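Local coordinates for protein homoserine kinase (Listeria monocytogenes, PDB 3HUL) that probably catalyses the ATP-dependent phosphorylation of L-homoserine to O-phospho-L-homoserine, the fourth step from aspartate to threonine, at residues Q229-A234 / S266-I272; V57-A62 / A92-I97; L65-L69 / A100-L106; I190-M194 / L205-M210; L14-F18 / M209-W215. One frame throughout, in Å; residues are numbered along the deposited sequence.

Interaction 1: residues Q229-A234 / S266-I272; sequences QIRDVA and SLQTLEI
The flat amide of Gln229 has two methyl groups over one and the same face: CD2 of Leu270 approaches NE2 to 3.8 Å, and CD1 of Ile272 approaches OE1 to 3.9 Å. Gln229 gets there by an extended chain, with CG turned trans to its own N (chi1 165°), and OE1 is hydrogen-bonded to His226. Beyond the amide the contact is mostly aliphatic. CG1 of Ile230 meets CD1 of Ile272 at 4.0 Å, the two chains running at a slant. One turn on, Val233 splits its branches: CG1 lies 4.0 Å from CD2 of Leu267, while CG2 lies 4.2 Å from CD2 of Leu270, each pair passing antiparallel. No hydrogen bond joins the segments. Within 266-272, Ser266 O takes both Thr269 N and Thr269 OG1, the latter at 2.7 Å. A type I turn from Gln268 to Glu271 shapes what follows: Glu271 has positive phi, and Ile272 points back at helix 227-235. The two helices lie side by side on the four-stranded antiparallel sheet of the ferredoxin-like C-terminal domain, with Ile230 and Leu267 both resting on Phe160 of strand 156-161 and Val253 of strand 251-255.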
# COMPACT_ATOMS: atom_id res chain seq x y z
N GLN A 229 -14.78 21.33 -22.80
CA GLN A 229 -14.55 20.74 -24.11
C GLN A 229 -13.39 19.75 -24.07
O GLN A 229 -13.46 18.67 -24.64
CB GLN A 229 -14.28 21.87 -25.13
CG GLN A 229 -13.66 21.45 -26.47
CD GLN A 229 -13.03 22.63 -27.21
OE1 GLN A 229 -12.48 23.55 -26.59
NE2 GLN A 229 -13.10 22.61 -28.53
N ILE A 230 -12.30 20.14 -23.40
CA ILE A 230 -11.15 19.28 -23.19
C ILE A 230 -11.57 18.03 -22.41
O ILE A 230 -11.26 16.92 -22.83
CB ILE A 230 -10.00 20.04 -22.49
CG1 ILE A 230 -9.38 21.05 -23.46
CG2 ILE A 230 -8.93 19.06 -21.92
CD1 ILE A 230 -8.36 21.99 -22.84
N ARG A 231 -12.29 18.21 -21.31
CA ARG A 231 -12.91 17.11 -20.55
C ARG A 231 -13.73 16.15 -21.39
O ARG A 231 -13.49 14.94 -21.37
CB ARG A 231 -13.81 17.64 -19.43
CG ARG A 231 -13.12 17.75 -18.13
CD ARG A 231 -13.92 18.46 -17.04
NE ARG A 231 -12.96 18.92 -16.04
CZ ARG A 231 -13.13 19.94 -15.21
NH1 ARG A 231 -14.24 20.66 -15.23
NH2 ARG A 231 -12.16 20.25 -14.35
N ASP A 232 -14.70 16.70 -22.13
CA ASP A 232 -15.59 15.90 -22.98
C ASP A 232 -14.80 14.98 -23.88
O ASP A 232 -15.04 13.78 -23.91
CB ASP A 232 -16.48 16.79 -23.85
CG ASP A 232 -17.60 17.44 -23.08
OD1 ASP A 232 -17.87 17.01 -21.93
OD2 ASP A 232 -18.21 18.39 -23.61
N VAL A 233 -13.84 15.56 -24.58
CA VAL A 233 -12.99 14.84 -25.53
C VAL A 233 -12.08 13.80 -24.88
O VAL A 233 -12.01 12.65 -25.33
CB VAL A 233 -12.14 15.84 -26.33
CG1 VAL A 233 -11.05 15.12 -27.13
CG2 VAL A 233 -13.07 16.72 -27.20
N ALA A 234 -11.35 14.22 -23.85
CA ALA A 234 -10.41 13.36 -23.15
C ALA A 234 -11.11 12.22 -22.45
O ALA A 234 -10.76 11.09 -22.65
CB ALA A 234 -9.58 14.17 -22.18
N SER A 266 -5.23 13.40 -30.62
CA SER A 266 -6.62 13.78 -30.50
C SER A 266 -6.87 15.20 -29.93
O SER A 266 -7.73 15.96 -30.42
CB SER A 266 -7.29 12.75 -29.62
OG SER A 266 -8.67 12.82 -29.75
N LEU A 267 -6.15 15.56 -28.87
CA LEU A 267 -6.36 16.88 -28.25
C LEU A 267 -5.77 18.01 -29.10
O LEU A 267 -6.29 19.11 -29.11
CB LEU A 267 -5.82 16.93 -26.82
CG LEU A 267 -6.63 16.06 -25.84
CD1 LEU A 267 -5.77 15.63 -24.67
CD2 LEU A 267 -7.89 16.75 -25.34
N GLN A 268 -4.67 17.72 -29.79
CA GLN A 268 -4.11 18.60 -30.80
C GLN A 268 -5.09 19.00 -31.91
O GLN A 268 -4.89 20.03 -32.54
CB GLN A 268 -2.85 17.98 -31.40
CG GLN A 268 -1.66 18.12 -30.47
CD GLN A 268 -0.45 17.31 -30.85
OE1 GLN A 268 -0.51 16.35 -31.63
NE2 GLN A 268 0.69 17.68 -30.28
N THR A 269 -6.16 18.23 -32.15
CA THR A 269 -7.14 18.59 -33.19
C THR A 269 -8.06 19.73 -32.78
O THR A 269 -8.81 20.24 -33.61
CB THR A 269 -8.03 17.41 -33.69
OG1 THR A 269 -8.93 17.02 -32.65
CG2 THR A 269 -7.22 16.21 -34.18
N LEU A 270 -8.04 20.09 -31.50
CA LEU A 270 -8.93 21.16 -31.01
C LEU A 270 -8.45 22.55 -31.41
O LEU A 270 -9.21 23.51 -31.37
CB LEU A 270 -9.12 21.04 -29.48
CG LEU A 270 -9.73 19.73 -29.00
CD1 LEU A 270 -9.73 19.65 -27.45
CD2 LEU A 270 -11.14 19.54 -29.58
N GLU A 271 -7.18 22.64 -31.81
CA GLU A 271 -6.53 23.88 -32.27
C GLU A 271 -6.73 25.02 -31.26
O GLU A 271 -7.19 26.12 -31.59
CB GLU A 271 -6.99 24.26 -33.68
CG GLU A 271 -6.40 23.31 -34.73
CD GLU A 271 -7.23 23.21 -36.00
OE1 GLU A 271 -6.90 22.35 -36.85
OE2 GLU A 271 -8.21 23.99 -36.14
N ILE A 272 -6.43 24.68 -30.02
CA ILE A 272 -6.45 25.63 -28.94
C ILE A 272 -5.06 26.27 -28.97
O ILE A 272 -4.08 25.64 -29.37
CB ILE A 272 -6.80 24.91 -27.61
CG1 ILE A 272 -8.27 24.47 -27.63
CG2 ILE A 272 -6.55 25.78 -26.39
CD1 ILE A 272 -8.59 23.32 -26.71

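Interaction 2: residues V57-A62 / A92-I97; sequences VIIETA and AVVAGI
Val57 O is gripped twice by Thr61, which faces the other helix: Thr61 N reaches it at 2.8 Å and Thr61 OG1 at 2.7 Å, the hydroxyl standing 45° out of the carbonyl plane. With OG1 occupied on its own helix, Thr61 presents its methyl across the contact. CG2, trans to the backbone N, sits 3.5 Å from Val93 O and 3.8 Å from CG1 of Ile97. The centre of the crossing is Gly96. Having no side chain, it lets Ile58 O approach its CA to 3.3 Å in a CH...O contact, and one turn later Gly96 O faces the CA of Ala62 in a similar one. This close backbone meeting brings the local axes to 7.4 Å at a crossing angle of -44°. Toward the start of both segments the filling is aliphatic: CG1 of Ile58 lies 3.7 Å from CB of Ala92, while CG1 of Val57 touches both CB of Ala92 and CG2 of Val93. Helix 88-103 begins at the glycine- and serine-rich loop predicted to bind ATP, and the Val93 side chain is about 5 Å from that of Ser89. On the sheet side, Ile58 and Ala95 pack on Leu31 of strand 27-36; on another flank Thr61 and Val93 meet Ile120 of helix 110-121.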
# COMPACT_ATOMS: atom_id res chain seq x y z
N VAL A 57 16.53 34.07 -8.84
CA VAL A 57 15.96 33.34 -7.70
C VAL A 57 16.91 32.25 -7.14
O VAL A 57 17.14 32.17 -5.93
CB VAL A 57 14.55 32.77 -8.10
CG1 VAL A 57 14.10 31.67 -7.19
CG2 VAL A 57 13.51 33.91 -8.14
N ILE A 58 17.47 31.45 -8.04
CA ILE A 58 18.42 30.39 -7.70
C ILE A 58 19.56 30.91 -6.84
O ILE A 58 19.84 30.38 -5.76
CB ILE A 58 19.00 29.72 -8.98
CG1 ILE A 58 17.86 29.24 -9.88
CG2 ILE A 58 19.96 28.60 -8.62
CD1 ILE A 58 18.27 28.80 -11.23
N ILE A 59 20.20 31.98 -7.30
CA ILE A 59 21.34 32.57 -6.59
C ILE A 59 20.95 33.24 -5.27
O ILE A 59 21.61 33.01 -4.24
CB ILE A 59 22.16 33.51 -7.54
CG1 ILE A 59 22.59 32.73 -8.79
CG2 ILE A 59 23.40 34.07 -6.81
CD1 ILE A 59 22.98 33.59 -9.99
N GLU A 60 19.87 34.03 -5.25
CA GLU A 60 19.39 34.65 -3.99
C GLU A 60 19.05 33.58 -2.98
O GLU A 60 19.31 33.75 -1.77
CB GLU A 60 18.13 35.53 -4.19
CG GLU A 60 18.22 36.63 -5.26
CD GLU A 60 17.11 37.69 -5.12
OE1 GLU A 60 15.91 37.34 -5.25
OE2 GLU A 60 17.45 38.88 -4.88
N THR A 61 18.43 32.49 -3.46
CA THR A 61 18.09 31.39 -2.56
C THR A 61 19.40 30.82 -2.03
O THR A 61 19.57 30.63 -0.84
CB THR A 61 17.26 30.24 -3.24
OG1 THR A 61 16.08 30.75 -3.86
CG2 THR A 61 16.91 29.19 -2.22
N ALA A 62 20.32 30.52 -2.94
CA ALA A 62 21.62 29.96 -2.53
C ALA A 62 22.30 30.86 -1.48
O ALA A 62 22.65 30.39 -0.38
CB ALA A 62 22.53 29.73 -3.73
N ALA A 92 13.35 26.46 -9.23
CA ALA A 92 14.47 27.39 -9.08
C ALA A 92 14.89 27.50 -7.61
O ALA A 92 16.09 27.46 -7.30
CB ALA A 92 14.17 28.79 -9.73
N VAL A 93 13.92 27.59 -6.71
CA VAL A 93 14.19 27.63 -5.28
C VAL A 93 14.91 26.34 -4.82
O VAL A 93 15.96 26.39 -4.18
CB VAL A 93 12.90 27.83 -4.46
CG1 VAL A 93 13.17 27.56 -2.97
CG2 VAL A 93 12.29 29.25 -4.68
N VAL A 94 14.36 25.19 -5.18
CA VAL A 94 15.02 23.91 -4.90
C VAL A 94 16.43 23.84 -5.50
O VAL A 94 17.34 23.37 -4.85
CB VAL A 94 14.13 22.73 -5.37
CG1 VAL A 94 14.89 21.37 -5.30
CG2 VAL A 94 12.83 22.72 -4.59
N ALA A 95 16.61 24.32 -6.72
CA ALA A 95 17.93 24.35 -7.35
C ALA A 95 18.95 25.21 -6.57
O ALA A 95 20.12 24.83 -6.44
CB ALA A 95 17.81 24.83 -8.77
N GLY A 96 18.49 26.35 -6.03
CA GLY A 96 19.33 27.21 -5.21
C GLY A 96 19.71 26.56 -3.91
O GLY A 96 20.84 26.70 -3.43
N ILE A 97 18.77 25.83 -3.33
CA ILE A 97 19.07 25.05 -2.14
C ILE A 97 20.15 24.00 -2.43
O ILE A 97 21.09 23.83 -1.64
CB ILE A 97 17.80 24.42 -1.60
CG1 ILE A 97 16.87 25.52 -1.07
CG2 ILE A 97 18.11 23.41 -0.50
CD1 ILE A 97 15.41 25.03 -0.84

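Interaction 3: residues L65-L69 / A100-L106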
# COMPACT_ATOMS: atom_id res chain seq x y z
N LEU A 65 21.01 30.74 2.11
CA LEU A 65 21.46 29.61 2.95
C LEU A 65 22.96 29.67 3.23
O LEU A 65 23.42 29.18 4.28
CB LEU A 65 21.16 28.25 2.29
CG LEU A 65 19.76 27.64 2.34
CD1 LEU A 65 18.98 28.21 1.20
CD2 LEU A 65 19.82 26.12 2.19
N ALA A 66 23.71 30.21 2.28
CA ALA A 66 25.16 30.28 2.39
C ALA A 66 25.63 31.66 1.91
O ALA A 66 26.00 31.83 0.74
CB ALA A 66 25.83 29.14 1.59
N PRO A 67 25.60 32.66 2.82
CA PRO A 67 25.88 34.05 2.44
C PRO A 67 27.31 34.21 1.96
O PRO A 67 27.58 34.96 1.03
CB PRO A 67 25.66 34.84 3.74
CG PRO A 67 24.90 33.90 4.66
CD PRO A 67 25.35 32.53 4.27
N ASN A 68 28.20 33.43 2.57
CA ASN A 68 29.64 33.54 2.39
C ASN A 68 30.18 32.65 1.26
O ASN A 68 31.39 32.51 1.13
CB ASN A 68 30.35 33.26 3.73
CG ASN A 68 30.00 34.30 4.82
OD1 ASN A 68 29.63 35.44 4.50
ND2 ASN A 68 30.12 33.90 6.10
N LEU A 69 29.28 32.06 0.47
CA LEU A 69 29.65 31.36 -0.78
C LEU A 69 30.54 32.20 -1.69
O LEU A 69 30.34 33.41 -1.82
CB LEU A 69 28.39 31.00 -1.58
CG LEU A 69 27.55 29.76 -1.26
CD1 LEU A 69 26.45 29.61 -2.31
CD2 LEU A 69 28.36 28.46 -1.12
N ALA A 100 23.66 25.69 -2.81
CA ALA A 100 24.26 26.08 -1.55
C ALA A 100 24.71 24.86 -0.77
O ALA A 100 25.80 24.85 -0.15
CB ALA A 100 23.28 26.90 -0.73
N ASN A 101 23.83 23.86 -0.74
CA ASN A 101 24.10 22.64 -0.03
C ASN A 101 25.35 21.98 -0.57
O ASN A 101 26.15 21.43 0.19
CB ASN A 101 22.92 21.67 -0.13
CG ASN A 101 23.19 20.37 0.61
OD1 ASN A 101 23.30 20.35 1.84
ND2 ASN A 101 23.33 19.29 -0.14
N THR A 102 25.53 22.03 -1.88
CA THR A 102 26.73 21.41 -2.43
C THR A 102 27.98 22.31 -2.26
O THR A 102 28.96 21.88 -1.65
CB THR A 102 26.52 20.84 -3.86
OG1 THR A 102 25.53 19.80 -3.78
CG2 THR A 102 27.79 20.20 -4.39
N LEU A 103 27.93 23.55 -2.72
CA LEU A 103 29.11 24.44 -2.64
C LEU A 103 29.54 24.83 -1.24
O LEU A 103 30.71 25.13 -1.02
CB LEU A 103 28.94 25.68 -3.51
CG LEU A 103 28.79 25.48 -5.02
CD1 LEU A 103 28.44 26.81 -5.68
CD2 LEU A 103 30.05 24.89 -5.65
N ALA A 104 28.63 24.83 -0.27
CA ALA A 104 29.00 25.15 1.12
C ALA A 104 29.02 23.90 1.99
O ALA A 104 29.22 23.98 3.21
CB ALA A 104 28.07 26.19 1.71
N GLU A 105 28.80 22.75 1.35
CA GLU A 105 28.91 21.47 2.03
C GLU A 105 28.04 21.42 3.28
O GLU A 105 28.51 21.06 4.36
CB GLU A 105 30.38 21.17 2.38
CG GLU A 105 31.41 21.53 1.30
CD GLU A 105 32.73 20.78 1.48
OE1 GLU A 105 33.29 20.76 2.62
OE2 GLU A 105 33.21 20.21 0.48
N LEU A 106 26.77 21.77 3.14
CA LEU A 106 25.85 21.79 4.29
C LEU A 106 25.35 20.40 4.66
O LEU A 106 24.95 20.15 5.80
CB LEU A 106 24.67 22.72 4.02
CG LEU A 106 25.05 24.16 3.64
CD1 LEU A 106 23.85 24.95 3.11
CD2 LEU A 106 25.67 24.85 4.86
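Ala100 opens the row, its CB lying 3.9 Å from CB of Leu65 and 4.1 Å from CB of Ala66, just where helix 57-65 gives way to a loop. One turn later comes Leu103, whose CB is met by CD2 of Leu69 at 3.7 Å, the two leucine side chains crossing nearly at right angles. The same CD2 methyl also meets CB of Ala104 at 3.6 Å, and is thus lodged between consecutive residues of the helix end. Ala104 in turn has Ala66 CB at 3.7 Å. Ala66 therefore rests on the methyls of Ala100 and Ala104, and Leu69 lies alongside them, toward Leu103: a type I turn from Ala66 to Leu69, closed by a weak backbone bond, folds this leucine back toward the helix. Glu105 leaves helical geometry with positive phi. Its N bonds Thr102 O and Leu106 N bonds Asn101 O, a Schellman motif that ends the helix and swings Leu106 round, so that its CD1 comes to 4.3 Å from CD2 of Leu65. Glu105 itself faces a second subunit, where it forms a salt bridge with Arg290 of that subunit. The contact ties the loop between helix 57-65 and strand 72-78 to the end of helix 88-103, with Leu65 also packed on Ile116 of helix 110-121 and Leu69 on Trp40.

Interaction 4: residues I190-M194 / L205-M210; sequences IANVM and LAGEMM
Segments 190-194 and 205-210, parts of helices 181-198 and 203-210, run roughly antiparallel, with N-to-C directions at 155° and short axes 8.7 Å apart, and come nearest at the CA atoms of Met194 and Ala206. Met209 is the side chain that fills the groove. Its CB rests 3.7 Å from CB of Met194 and equally close to Ile190 O. The chain then bends at chi2 (-63°), which lays CG and SD against Val193 and Ile190. CG touches CG1 of Val193 at 3.8 Å, and SD settles against Ile190, 3.9 Å from its CD1. Ile190 crosses the methionine at about a right angle, so the sulfur lies beside two of its branches, CG2 and CD1. Met194 answers from its own helix. Its CG stands trans to the backbone N (chi1 177°) and reaches over segment 205-210, passing 3.9 Å from Ala206 O; SD ends 4.0 Å from CB of Met210. Leu205 adds one looser contact, its CD1 to CG1 of Val193 at 4.4 Å. No hydrogen bond spans the two segments; flexible thioethers and branched aliphatics do the fitting. The pair forms a helical hairpin, helix 181-198 followed after a short connection by helix 203-210. A third subunit meets it too: Asn192 bonds Ser20 of that subunit, and Ile190 touches Ala139 of that subunit as well as Pro16 and Leu214 of its own chain.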
# COMPACT_ATOMS: atom_id res chain seq x y z
N ILE A 190 -13.39 15.33 0.18
CA ILE A 190 -13.14 15.04 -1.25
C ILE A 190 -11.67 14.75 -1.56
O ILE A 190 -11.34 13.86 -2.37
CB ILE A 190 -13.69 16.20 -2.14
CG1 ILE A 190 -15.21 16.35 -1.95
CG2 ILE A 190 -13.30 16.01 -3.63
CD1 ILE A 190 -16.04 15.06 -2.19
N ALA A 191 -10.76 15.52 -0.95
CA ALA A 191 -9.34 15.24 -1.10
C ALA A 191 -9.00 13.89 -0.43
O ALA A 191 -8.26 13.09 -0.98
CB ALA A 191 -8.53 16.38 -0.50
N ASN A 192 -9.56 13.64 0.75
CA ASN A 192 -9.40 12.35 1.46
C ASN A 192 -9.77 11.18 0.55
O ASN A 192 -9.01 10.24 0.41
CB ASN A 192 -10.28 12.27 2.70
CG ASN A 192 -9.93 13.28 3.75
OD1 ASN A 192 -8.90 13.95 3.69
ND2 ASN A 192 -10.78 13.36 4.78
N VAL A 193 -10.94 11.27 -0.07
CA VAL A 193 -11.41 10.23 -0.98
C VAL A 193 -10.49 10.08 -2.20
O VAL A 193 -10.13 8.96 -2.59
CB VAL A 193 -12.90 10.46 -1.39
CG1 VAL A 193 -13.31 9.47 -2.50
CG2 VAL A 193 -13.80 10.27 -0.19
N MET A 194 -10.06 11.21 -2.77
CA MET A 194 -9.13 11.22 -3.91
C MET A 194 -7.88 10.45 -3.53
O MET A 194 -7.47 9.55 -4.27
CB MET A 194 -8.76 12.65 -4.30
CG MET A 194 -7.73 12.77 -5.45
SD MET A 194 -7.17 14.46 -5.84
CE MET A 194 -6.02 14.78 -4.52
N LEU A 205 -12.34 7.05 -10.17
CA LEU A 205 -12.90 7.76 -9.01
C LEU A 205 -11.99 8.93 -8.62
O LEU A 205 -12.48 10.03 -8.43
CB LEU A 205 -13.14 6.82 -7.83
CG LEU A 205 -13.51 7.38 -6.43
CD1 LEU A 205 -14.80 8.27 -6.48
CD2 LEU A 205 -13.71 6.18 -5.48
N ALA A 206 -10.68 8.71 -8.55
CA ALA A 206 -9.75 9.79 -8.20
C ALA A 206 -9.94 11.00 -9.12
O ALA A 206 -9.92 12.15 -8.67
CB ALA A 206 -8.33 9.33 -8.31
N GLY A 207 -10.08 10.72 -10.42
CA GLY A 207 -10.14 11.79 -11.42
C GLY A 207 -11.38 12.63 -11.24
O GLY A 207 -11.35 13.84 -11.40
N GLU A 208 -12.46 11.94 -10.90
CA GLU A 208 -13.73 12.56 -10.53
C GLU A 208 -13.61 13.51 -9.32
O GLU A 208 -14.19 14.61 -9.31
CB GLU A 208 -14.73 11.44 -10.24
CG GLU A 208 -16.19 11.86 -10.11
CD GLU A 208 -17.14 10.68 -10.29
OE1 GLU A 208 -16.65 9.52 -10.46
OE2 GLU A 208 -18.38 10.90 -10.28
N MET A 209 -12.88 13.09 -8.28
CA MET A 209 -12.66 13.95 -7.12
C MET A 209 -11.73 15.11 -7.50
O MET A 209 -11.93 16.24 -7.11
CB MET A 209 -12.08 13.16 -5.92
CG MET A 209 -12.99 11.98 -5.40
SD MET A 209 -14.61 12.47 -4.72
CE MET A 209 -15.67 12.27 -6.13
N MET A 210 -10.70 14.80 -8.27
CA MET A 210 -9.70 15.75 -8.65
C MET A 210 -10.30 16.96 -9.41
O MET A 210 -9.77 18.07 -9.31
CB MET A 210 -8.64 15.03 -9.48
CG MET A 210 -7.38 15.79 -9.75
SD MET A 210 -6.27 14.89 -10.90
CE MET A 210 -6.40 13.24 -10.30

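Interaction 5: residues L14-F18 / M209-W215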
# COMPACT_ATOMS: atom_id res chain seq x y z
N LEU A 14 -3.40 19.44 -6.40
CA LEU A 14 -4.08 18.32 -7.05
C LEU A 14 -5.46 18.13 -6.44
O LEU A 14 -5.58 17.78 -5.26
CB LEU A 14 -3.29 17.02 -6.88
CG LEU A 14 -2.36 16.43 -7.95
CD1 LEU A 14 -2.18 14.93 -7.66
CD2 LEU A 14 -2.89 16.60 -9.38
N GLY A 15 -6.49 18.37 -7.24
CA GLY A 15 -7.86 18.37 -6.76
C GLY A 15 -8.08 19.35 -5.61
O GLY A 15 -7.52 20.45 -5.61
N PRO A 16 -8.87 18.93 -4.60
CA PRO A 16 -9.00 19.77 -3.45
C PRO A 16 -7.84 19.58 -2.47
O PRO A 16 -7.93 20.06 -1.34
CB PRO A 16 -10.33 19.32 -2.84
CG PRO A 16 -10.87 18.26 -3.76
CD PRO A 16 -9.66 17.71 -4.43
N GLY A 17 -6.74 18.96 -2.91
CA GLY A 17 -5.52 18.90 -2.10
C GLY A 17 -4.75 20.23 -2.04
O GLY A 17 -3.53 20.27 -2.24
N PHE A 18 -5.49 21.30 -1.75
CA PHE A 18 -4.94 22.65 -1.72
C PHE A 18 -3.78 22.81 -0.75
O PHE A 18 -3.90 22.45 0.43
CB PHE A 18 -6.05 23.68 -1.44
CG PHE A 18 -5.63 25.10 -1.73
CD1 PHE A 18 -5.64 25.59 -3.05
CD2 PHE A 18 -5.18 25.93 -0.71
CE1 PHE A 18 -5.24 26.91 -3.33
CE2 PHE A 18 -4.76 27.24 -0.98
CZ PHE A 18 -4.80 27.73 -2.29
N MET A 209 -12.88 13.09 -8.28
CA MET A 209 -12.66 13.95 -7.12
C MET A 209 -11.73 15.11 -7.50
O MET A 209 -11.93 16.24 -7.11
CB MET A 209 -12.08 13.16 -5.92
CG MET A 209 -12.99 11.98 -5.40
SD MET A 209 -14.61 12.47 -4.72
CE MET A 209 -15.67 12.27 -6.13
N MET A 210 -10.70 14.80 -8.27
CA MET A 210 -9.70 15.75 -8.65
C MET A 210 -10.30 16.96 -9.41
O MET A 210 -9.77 18.07 -9.31
CB MET A 210 -8.64 15.03 -9.48
CG MET A 210 -7.38 15.79 -9.75
SD MET A 210 -6.27 14.89 -10.90
CE MET A 210 -6.40 13.24 -10.30
N GLU A 211 -11.40 16.76 -10.14
CA GLU A 211 -12.05 17.83 -10.93
C GLU A 211 -12.90 18.82 -10.13
O GLU A 211 -13.25 19.87 -10.64
CB GLU A 211 -12.87 17.24 -12.09
CG GLU A 211 -12.00 16.66 -13.19
CD GLU A 211 -12.75 16.29 -14.46
OE1 GLU A 211 -13.93 15.87 -14.41
OE2 GLU A 211 -12.12 16.41 -15.52
N ARG A 212 -13.24 18.49 -8.89
CA ARG A 212 -13.98 19.43 -8.03
C ARG A 212 -13.04 20.46 -7.36
O ARG A 212 -11.95 20.12 -6.89
CB ARG A 212 -14.82 18.66 -7.02
CG ARG A 212 -15.54 17.48 -7.66
CD ARG A 212 -16.98 17.37 -7.26
NE ARG A 212 -17.61 16.20 -7.88
CZ ARG A 212 -18.92 15.96 -7.91
NH1 ARG A 212 -19.78 16.81 -7.35
NH2 ARG A 212 -19.37 14.86 -8.49
N ASP A 213 -13.43 21.74 -7.36
CA ASP A 213 -12.52 22.79 -6.85
C ASP A 213 -12.62 22.98 -5.33
O ASP A 213 -11.70 22.60 -4.59
CB ASP A 213 -12.69 24.11 -7.62
CG ASP A 213 -14.12 24.67 -7.59
OD1 ASP A 213 -14.96 24.18 -6.77
OD2 ASP A 213 -14.40 25.61 -8.38
N LEU A 214 -13.73 23.60 -4.91
CA LEU A 214 -14.24 23.73 -3.53
C LEU A 214 -13.57 24.73 -2.59
O LEU A 214 -14.16 25.10 -1.57
CB LEU A 214 -14.39 22.36 -2.85
CG LEU A 214 -15.29 21.32 -3.53
CD1 LEU A 214 -15.03 19.96 -2.90
CD2 LEU A 214 -16.78 21.69 -3.44
N TRP A 215 -12.36 25.17 -2.92
CA TRP A 215 -11.54 25.92 -1.96
C TRP A 215 -11.56 27.47 -2.03
O TRP A 215 -12.06 28.06 -2.99
CB TRP A 215 -10.10 25.41 -1.98
CG TRP A 215 -9.93 24.11 -1.25
CD1 TRP A 215 -9.62 22.90 -1.80
CD2 TRP A 215 -10.07 23.89 0.16
NE1 TRP A 215 -9.53 21.95 -0.83
CE2 TRP A 215 -9.81 22.52 0.38
CE3 TRP A 215 -10.39 24.71 1.25
CZ2 TRP A 215 -9.86 21.95 1.65
CZ3 TRP A 215 -10.44 24.14 2.52
CH2 TRP A 215 -10.18 22.77 2.70
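Pro16 and Trp215 make the central pair: the indole NE1 donates to Pro16 O over 2.5 Å, a length so short that its exact value is doubtful, in a bond bent to 137° at the hydrogen. The proline ring also packs beside the indole, CB lying 3.8 Å from CD1 of Trp215. Phe18 adds a CH-pi contact, its CB 3.9 Å from the centroid of the five-membered ring and over that face; the two aromatic rings themselves meet only obliquely, with planes at 34°. The carbonyl of Pro16 thus lies at the nitrogen edge, 26° out of the indole plane, and the Phe18 methylene over one face. Next to Pro16 in the turn, the CA of Gly15 approaches Met210 O to 3.2 Å in a CH...O contact, and CG of Pro16 lies 3.8 Å from Arg212 O, so backbone carbonyls line this side. What sets these groups in place is a type II' turn from Leu14 to Gly17, closed by Gly17 N to Leu14 O at 2.9 Å, with the positive phi taken by Gly15. From there Leu14 sends CD2 toward the sulfur of Met210, 4.1 Å away. The turn links strands 3-12 and 21-25 and fits against the end of helix 203-210, with Ala187 of helix 181-198 against Trp215 and Phe254 of strand 251-255 against both Leu14 and Met210; Phe18 also meets Phe181 of a third subunit.

Interactions 2 and 3 are successive turns of one packing, both using helix 88-103, with centres 11 Å apart and Ala62 touching Ala100 and Leu69. Interactions 4 and 5 lie still closer, centres 8 Å apart: they share Met209 and Met210, and Ala191 CB meets Pro16 O at 3.8 Å. Interaction 1 joins this group through a salt bridge between Arg231 NE and Glu211 OE2, 2.7 Å long. About 17 Å separates the nearest atoms of interactions 2 and 5, which lie on opposite sides of the chain's centre. The predicted ATP-binding loop 81-91 lies close to interaction 2, at Ser89 beside Val93, while the Leu14 side chain of interaction 5 is about 10 Å from that of Leu86.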